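PDB 2PCN: S-adenosylmethionine:2-demethylmenaquinone methyltransferase from Geobacillus kaustophilus, which belongs to the RraA-like family of compact proteins that combine beta sheets with flanking helices, and is found here as an assembly of three chains. Local coordinates for residues 89-94 with 129-134; 141-144 with 149-152; 126-129 with 134-137. All blocks are in the same frame, centred on the assembly; numbering follows the deposited sequence.

Contact 1: 89-94 with 129-134; sequences IIHGCI and LEFGGV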
loop_
_atom_site.group_PDB
_atom_site.type_symbol
_atom_site.label_atom_id
_atom_site.label_comp_id
_atom_site.label_asym_id
_atom_site.label_seq_id
_atom_site.Cartn_x
_atom_site.Cartn_y
_atom_site.Cartn_z
ATOM N N ILE A 89 2.022 -12.375 -13.232
ATOM C CA ILE A 89 2.234 -10.932 -13.114
ATOM C C ILE A 89 1.161 -10.307 -13.993
ATOM O O ILE A 89 1.119 -10.549 -15.202
ATOM C CB ILE A 89 3.633 -10.522 -13.609
ATOM C CG1 ILE A 89 4.696 -11.169 -12.715
ATOM C CG2 ILE A 89 3.766 -9.001 -13.596
ATOM C CD1 ILE A 89 6.121 -10.975 -13.191
ATOM N N ILE A 90 0.297 -9.497 -13.388
ATOM C CA ILE A 90 -0.819 -8.914 -14.123
ATOM C C ILE A 90 -0.899 -7.393 -14.169
ATOM O O ILE A 90 -0.955 -6.731 -13.133
ATOM C CB ILE A 90 -2.157 -9.433 -13.538
ATOM C CG1 ILE A 90 -2.082 -10.948 -13.346
ATOM C CG2 ILE A 90 -3.314 -9.061 -14.458
ATOM C CD1 ILE A 90 -3.302 -11.551 -12.684
ATOM N N HIS A 91 -0.901 -6.845 -15.380
ATOM C CA HIS A 91 -1.046 -5.407 -15.551
ATOM C C HIS A 91 -2.562 -5.258 -15.559
ATOM O O HIS A 91 -3.193 -5.085 -16.607
ATOM C CB HIS A 91 -0.435 -4.951 -16.879
ATOM C CG HIS A 91 -0.561 -3.479 -17.130
ATOM N ND1 HIS A 91 -0.565 -2.548 -16.114
ATOM C CD2 HIS A 91 -0.679 -2.779 -18.282
ATOM C CE1 HIS A 91 -0.685 -1.336 -16.629
ATOM N NE2 HIS A 91 -0.756 -1.449 -17.944
ATOM N N GLY A 92 -3.130 -5.370 -14.361
ATOM C CA GLY A 92 -4.565 -5.300 -14.172
ATOM C C GLY A 92 -4.889 -5.754 -12.758
ATOM O O GLY A 92 -3.998 -5.810 -11.909
ATOM N N CYS A 93 -6.145 -6.105 -12.499
ATOM C CA CYS A 93 -6.550 -6.513 -11.156
ATOM C C CYS A 93 -6.861 -7.994 -10.971
ATOM O O CYS A 93 -7.016 -8.745 -11.932
ATOM C CB CYS A 93 -7.778 -5.708 -10.719
ATOM S SG CYS A 93 -7.514 -3.931 -10.599
ATOM N N ILE A 94 -6.949 -8.398 -9.710
ATOM C CA ILE A 94 -7.289 -9.769 -9.360
ATOM C C ILE A 94 -8.370 -9.691 -8.288
ATOM O O ILE A 94 -8.723 -8.600 -7.831
ATOM C CB ILE A 94 -6.084 -10.535 -8.758
ATOM C CG1 ILE A 94 -5.701 -9.931 -7.401
ATOM C CG2 ILE A 94 -4.901 -10.480 -9.713
ATOM C CD1 ILE A 94 -4.749 -10.791 -6.598
ATOM N N LEU A 129 4.458 -8.170 -25.243
ATOM C CA LEU A 129 3.690 -7.224 -24.450
ATOM C C LEU A 129 4.524 -5.977 -24.212
ATOM O O LEU A 129 5.757 -6.034 -24.212
ATOM C CB LEU A 129 3.303 -7.845 -23.104
ATOM C CG LEU A 129 2.630 -9.218 -23.137
ATOM C CD1 LEU A 129 2.433 -9.707 -21.712
ATOM C CD2 LEU A 129 1.298 -9.139 -23.871
ATOM N N GLU A 130 3.849 -4.853 -24.011
ATOM C CA GLU A 130 4.531 -3.594 -23.761
ATOM C C GLU A 130 3.835 -2.763 -22.691
ATOM O O GLU A 130 2.821 -2.121 -22.953
ATOM C CB GLU A 130 4.629 -2.780 -25.055
ATOM C CG GLU A 130 5.587 -3.355 -26.079
ATOM C CD GLU A 130 5.579 -2.583 -27.384
ATOM O OE1 GLU A 130 5.749 -1.346 -27.342
ATOM O OE2 GLU A 130 5.407 -3.214 -28.448
ATOM N N PHE A 131 4.384 -2.788 -21.481
ATOM C CA PHE A 131 3.840 -2.007 -20.374
ATOM C C PHE A 131 4.886 -1.870 -19.275
ATOM O O PHE A 131 5.839 -2.649 -19.214
ATOM C CB PHE A 131 2.566 -2.649 -19.805
ATOM C CG PHE A 131 2.793 -3.968 -19.122
ATOM C CD1 PHE A 131 2.669 -5.163 -19.826
ATOM C CD2 PHE A 131 3.116 -4.016 -17.768
ATOM C CE1 PHE A 131 2.860 -6.393 -19.190
ATOM C CE2 PHE A 131 3.311 -5.240 -17.121
ATOM C CZ PHE A 131 3.181 -6.432 -17.836
ATOM N N GLY A 132 4.705 -0.872 -18.417
ATOM C CA GLY A 132 5.639 -0.648 -17.328
ATOM C C GLY A 132 7.027 -0.302 -17.824
ATOM O O GLY A 132 8.013 -0.487 -17.109
ATOM N N GLY A 133 7.100 0.204 -19.051
ATOM C CA GLY A 133 8.377 0.573 -19.635
ATOM C C GLY A 133 9.219 -0.635 -19.994
ATOM O O GLY A 133 10.430 -0.523 -20.184
ATOM N N VAL A 134 8.576 -1.794 -20.101
ATOM C CA VAL A 134 9.284 -3.030 -20.420
ATOM C C VAL A 134 8.665 -3.775 -21.600
ATOM O O VAL A 134 7.451 -3.745 -21.802
ATOM C CB VAL A 134 9.307 -3.983 -19.186
ATOM C CG1 VAL A 134 9.829 -5.368 -19.578
ATOM C CG2 VAL A 134 10.182 -3.389 -18.097
#

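Contact 2: 141-144 with 149-152; sequences YVYA and VVVA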
loop_
_atom_site.group_PDB
_atom_site.type_symbol
_atom_site.label_atom_id
_atom_site.label_comp_id
_atom_site.label_asym_id
_atom_site.label_seq_id
_atom_site.Cartn_x
_atom_site.Cartn_y
_atom_site.Cartn_z
ATOM N N TYR A 141 13.121 -14.313 -19.519
ATOM C CA TYR A 141 13.075 -14.712 -18.114
ATOM C C TYR A 141 12.754 -13.538 -17.201
ATOM O O TYR A 141 13.325 -12.458 -17.341
ATOM C CB TYR A 141 14.413 -15.330 -17.700
ATOM C CG TYR A 141 14.506 -16.821 -17.937
ATOM C CD1 TYR A 141 14.121 -17.726 -16.949
ATOM C CD2 TYR A 141 14.957 -17.327 -19.156
ATOM C CE1 TYR A 141 14.182 -19.101 -17.166
ATOM C CE2 TYR A 141 15.021 -18.702 -19.385
ATOM C CZ TYR A 141 14.634 -19.582 -18.385
ATOM O OH TYR A 141 14.698 -20.941 -18.605
ATOM N N VAL A 142 11.844 -13.755 -16.256
ATOM C CA VAL A 142 11.471 -12.699 -15.327
ATOM C C VAL A 142 11.792 -13.090 -13.886
ATOM O O VAL A 142 11.606 -14.237 -13.481
ATOM C CB VAL A 142 9.966 -12.349 -15.454
ATOM C CG1 VAL A 142 9.111 -13.564 -15.124
ATOM C CG2 VAL A 142 9.623 -11.178 -14.546
ATOM N N TYR A 143 12.289 -12.127 -13.125
ATOM C CA TYR A 143 12.641 -12.343 -11.728
ATOM C C TYR A 143 11.877 -11.306 -10.920
ATOM O O TYR A 143 11.928 -10.114 -11.223
ATOM C CB TYR A 143 14.144 -12.150 -11.528
ATOM C CG TYR A 143 14.991 -13.063 -12.387
ATOM C CD1 TYR A 143 15.319 -14.349 -11.961
ATOM C CD2 TYR A 143 15.433 -12.652 -13.642
ATOM C CE1 TYR A 143 16.070 -15.206 -12.767
ATOM C CE2 TYR A 143 16.183 -13.499 -14.455
ATOM C CZ TYR A 143 16.498 -14.773 -14.013
ATOM O OH TYR A 143 17.246 -15.607 -14.817
ATOM N N ALA A 144 11.160 -11.760 -9.903
ATOM C CA ALA A 144 10.392 -10.842 -9.082
ATOM C C ALA A 144 10.577 -11.080 -7.594
ATOM O O ALA A 144 10.799 -12.207 -7.149
ATOM C CB ALA A 144 8.913 -10.942 -9.441
ATOM N N VAL A 149 10.690 -5.984 -10.179
ATOM C CA VAL A 149 10.629 -7.003 -11.217
ATOM C C VAL A 149 11.595 -6.650 -12.344
ATOM O O VAL A 149 11.580 -5.533 -12.855
ATOM C CB VAL A 149 9.203 -7.099 -11.803
ATOM C CG1 VAL A 149 9.163 -8.149 -12.909
ATOM C CG2 VAL A 149 8.206 -7.433 -10.697
ATOM N N VAL A 150 12.434 -7.608 -12.723
ATOM C CA VAL A 150 13.399 -7.400 -13.791
ATOM C C VAL A 150 13.290 -8.520 -14.817
ATOM O O VAL A 150 12.989 -9.665 -14.474
ATOM C CB VAL A 150 14.842 -7.331 -13.244
ATOM C CG1 VAL A 150 14.947 -6.194 -12.234
ATOM C CG2 VAL A 150 15.236 -8.655 -12.606
ATOM N N VAL A 151 13.538 -8.179 -16.077
ATOM C CA VAL A 151 13.435 -9.138 -17.169
ATOM C C VAL A 151 14.728 -9.270 -17.968
ATOM O O VAL A 151 15.331 -8.272 -18.359
ATOM C CB VAL A 151 12.311 -8.723 -18.141
ATOM C CG1 VAL A 151 12.220 -9.711 -19.289
ATOM C CG2 VAL A 151 10.988 -8.637 -17.393
ATOM N N ALA A 152 15.144 -10.510 -18.210
ATOM C CA ALA A 152 16.348 -10.791 -18.989
ATOM C C ALA A 152 15.917 -11.597 -20.215
ATOM O O ALA A 152 14.877 -12.254 -20.192
ATOM C CB ALA A 152 17.344 -11.589 -18.154
#

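Contact 3: 126-129 with 134-137; sequences DVVL and VRWE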
loop_
_atom_site.group_PDB
_atom_site.type_symbol
_atom_site.label_atom_id
_atom_site.label_comp_id
_atom_site.label_asym_id
_atom_site.label_seq_id
_atom_site.Cartn_x
_atom_site.Cartn_y
_atom_site.Cartn_z
ATOM N N ASP A 126 1.091 -15.545 -26.455
ATOM C CA ASP A 126 2.408 -15.595 -27.081
ATOM C C ASP A 126 2.802 -14.407 -27.956
ATOM O O ASP A 126 3.537 -14.571 -28.930
ATOM C CB ASP A 126 2.534 -16.885 -27.895
ATOM C CG ASP A 126 2.099 -18.111 -27.115
ATOM O OD1 ASP A 126 2.550 -18.276 -25.965
ATOM O OD2 ASP A 126 1.309 -18.914 -27.654
ATOM N N VAL A 127 2.315 -13.219 -27.615
ATOM C CA VAL A 127 2.667 -12.014 -28.358
ATOM C C VAL A 127 3.580 -11.177 -27.468
ATOM O O VAL A 127 3.696 -11.441 -26.270
ATOM C CB VAL A 127 1.418 -11.167 -28.726
ATOM C CG1 VAL A 127 0.522 -11.943 -29.684
ATOM C CG2 VAL A 127 0.653 -10.784 -27.470
ATOM N N VAL A 128 4.238 -10.181 -28.052
ATOM C CA VAL A 128 5.117 -9.318 -27.278
ATOM C C VAL A 128 4.256 -8.292 -26.551
ATOM O O VAL A 128 3.413 -7.635 -27.160
ATOM C CB VAL A 128 6.125 -8.586 -28.187
ATOM C CG1 VAL A 128 6.976 -7.637 -27.361
ATOM C CG2 VAL A 128 7.008 -9.602 -28.903
ATOM N N LEU A 129 4.458 -8.170 -25.243
ATOM C CA LEU A 129 3.690 -7.224 -24.450
ATOM C C LEU A 129 4.524 -5.977 -24.212
ATOM O O LEU A 129 5.757 -6.034 -24.212
ATOM C CB LEU A 129 3.303 -7.845 -23.104
ATOM C CG LEU A 129 2.630 -9.218 -23.137
ATOM C CD1 LEU A 129 2.433 -9.707 -21.712
ATOM C CD2 LEU A 129 1.298 -9.139 -23.871
ATOM N N VAL A 134 8.576 -1.794 -20.101
ATOM C CA VAL A 134 9.284 -3.030 -20.420
ATOM C C VAL A 134 8.665 -3.775 -21.600
ATOM O O VAL A 134 7.451 -3.745 -21.802
ATOM C CB VAL A 134 9.307 -3.983 -19.186
ATOM C CG1 VAL A 134 9.829 -5.368 -19.578
ATOM C CG2 VAL A 134 10.182 -3.389 -18.097
ATOM N N ARG A 135 9.515 -4.433 -22.381
ATOM C CA ARG A 135 9.065 -5.227 -23.519
ATOM C C ARG A 135 9.143 -6.668 -23.026
ATOM O O ARG A 135 10.234 -7.182 -22.772
ATOM C CB ARG A 135 10.004 -5.023 -24.713
ATOM C CG ARG A 135 9.606 -5.764 -25.982
ATOM C CD ARG A 135 10.757 -5.747 -26.988
ATOM N NE ARG A 135 10.413 -6.380 -28.259
ATOM C CZ ARG A 135 9.570 -5.863 -29.147
ATOM N NH1 ARG A 135 8.980 -4.701 -28.903
ATOM N NH2 ARG A 135 9.320 -6.506 -30.280
ATOM N N TRP A 136 7.986 -7.305 -22.871
ATOM C CA TRP A 136 7.911 -8.679 -22.380
ATOM C C TRP A 136 7.780 -9.669 -23.537
ATOM O O TRP A 136 6.730 -9.754 -24.170
ATOM C CB TRP A 136 6.706 -8.830 -21.442
ATOM C CG TRP A 136 6.582 -7.726 -20.428
ATOM C CD1 TRP A 136 6.181 -6.442 -20.660
ATOM C CD2 TRP A 136 6.864 -7.811 -19.026
ATOM N NE1 TRP A 136 6.193 -5.721 -19.489
ATOM C CE2 TRP A 136 6.608 -6.538 -18.470
ATOM C CE3 TRP A 136 7.305 -8.841 -18.185
ATOM C CZ2 TRP A 136 6.780 -6.265 -17.106
ATOM C CZ3 TRP A 136 7.476 -8.571 -16.828
ATOM C CH2 TRP A 136 7.213 -7.293 -16.304
ATOM N N GLU A 137 8.844 -10.425 -23.793
ATOM C CA GLU A 137 8.863 -11.393 -24.886
ATOM C C GLU A 137 8.745 -12.844 -24.439
ATOM O O GLU A 137 9.305 -13.238 -23.420
ATOM C CB GLU A 137 10.157 -11.240 -25.694
ATOM C CG GLU A 137 10.292 -9.927 -26.444
ATOM C CD GLU A 137 11.607 -9.829 -27.199
ATOM O OE1 GLU A 137 11.976 -10.812 -27.877
ATOM O OE2 GLU A 137 12.266 -8.771 -27.118
#

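Contact 1: 89-94 with 129-134
His91 and Phe131 bring their two chain segments together with their CA atoms 7.7 Å apart, too far for backbone pairing, and no hydrogen bond crosses between 89-94 and 129-134. The junction rests on two aromatic side chains. Their rings are nearly parallel, with planes at 10°, but they are slid past one another until the centroids stand 4.8 Å apart and little ring lies above ring. The slip sets the histidine methylene, rather than its imidazole, over the middle of the phenyl: His91 CB makes a CH-pi contact 3.8 Å from the centroid of the Phe131 ring, 13° off its normal. The same slip works in the other direction, bringing Phe131 CB to 3.6 Å from His91 CD2, while Phe131 CD2 sits over one face of the imidazole. The torsions set up this exchange. His91 swings its ring away from its own N (chi1 179°), whereas Phe131 tucks CG between its N and carbonyl carbon, and the two side chains run in opposite directions.

His91 is the centre of an inverse gamma turn, closed by a weak bond from Gly92 N to Ile90 O of 2.8 Å; here the chain turns a corner after strand 87-90, which lies between strands 58-62 and 106-109 in a parallel arrangement. Asp62 of strand 58-62 touches both aromatic side chains. Beyond Phe131 the chain reverses through Gly132 and Gly133, both with positive phi. Phe131 N to Val134 O at 3.2 Å and Val134 N to Phe131 O at 3.0 Å close the reversal. A tight two-residue beta hairpin with a type I' turn thus lays the last side chain of its first strand against the corner that follows a parallel strand.

Contact 2: 141-144 with 149-152
Val142 and Val149 interlock on one face of an antiparallel beta hairpin, strands 141-145 and 148-152; the axes of the segments 141-144 and 149-152 come within 4.7 Å. The bumps on this face are methyls. Val142 CG2, held anti to its own N, points across the hairpin and meets Val149 CG1 at 3.5 Å, a tight fit for two carbons. The same methyl also has Val151 CG2 at 4.1 Å and sits at the mouth of the notch between the two valines of the second strand. The second branch of Val149 goes to a smaller neighbour: Val149 CG2 rests on the side chain of Ala144, 3.8 Å from its CB. Trp136 lies against Val142, Val149 and Val151 and covers this row.

The other face is built of unequal pieces. Tyr143 CB abuts Val150 CG2 at 3.8 Å, and the ring presents its edge to the low methyl of Ala152. Tyr143 also touches Leu6 of helix 3-10. Val150 meets Cys7 of that helix and Pro114 of the second subunit. Tyr143 reaches past the hairpin, its OH hydrogen-bonded to Leu156 N.

Four backbone bonds fix the register through the pairs Tyr141 with Ala152 and Tyr143 with Val150. The bond from Tyr143 N to Val150 O measures 2.9 Å and is almost straight, with 168° at the hydrogen.

Contact 3: 126-129 with 134-137
Leu129 and Trp136 are joined by a reciprocal pair of backbone hydrogen bonds, Leu129 N to Trp136 O at 3.0 Å and Trp136 N to Leu129 O at 2.9 Å. The first is the straighter, 170° at its hydrogen against 158°. Within 134-137, Arg135 of the strand and Glu137 just after it form a salt bridge, its hydrogen bond from Arg135 NE to Glu137 OE2 weak at 3.2 Å, with the carboxylate oxygen at the edge of the guanidinium and in its plane. Arg135 also has a long, weak ion pair with Glu130. The Trp136 indole NH bonds to Phe131 O.

The backbone pair belongs to the antiparallel beta hairpin of strands 129-131 and 134-136, and Leu129 with Trp136 is a hydrogen-bonded pair of it. Both side chains leave on the face that looks into the fold, where Leu129 CB meets Trp136 CB at 3.9 Å, and Leu129 O lies in the plane of the indole, at its edge beside CD1. Val134 CG1 sits over one indole face, offset toward the rim; Phe131 stacks on the opposite face. Leu129 continues on to Val60 and Asp62 of strand 58-62.

On the outer side Val128 packs against the arginine. Its CG1 lies 3.5 Å from Arg135 CG and over the centre of one guanidinium face, 3.6 Å from its plane. The Arg135 chain runs extended from CG to NE, then turns at the last torsion (chi4 71°), which turns a face of the flat group to this methyl. Val128 CG2 keeps to the side of Glu137, 4.1 Å from its CG, the two side chains pointing the same way.

Contact 1, which begins at strand 87-90, ends on the same hairpin as contact 3, with Leu129 and Val134 common to both, and both close before contact 2 opens. The centres of contacts 1 and 3 lie about 10 Å apart, those of contacts 2 and 3 about 12 Å, and those of contacts 1 and 2 about 13 Å. The small hairpin 129-136 packs against the large mixed sheet, to which strand 87-90 and the hairpin 141-152 both belong. These last two touch where Ile89 CD1 lies 3.8 Å from Val142 CG2. Val151 CG2 approaches Trp136 CZ3 to 3.6 Å, so side chains of all three contacts join in one apolar core within this chain.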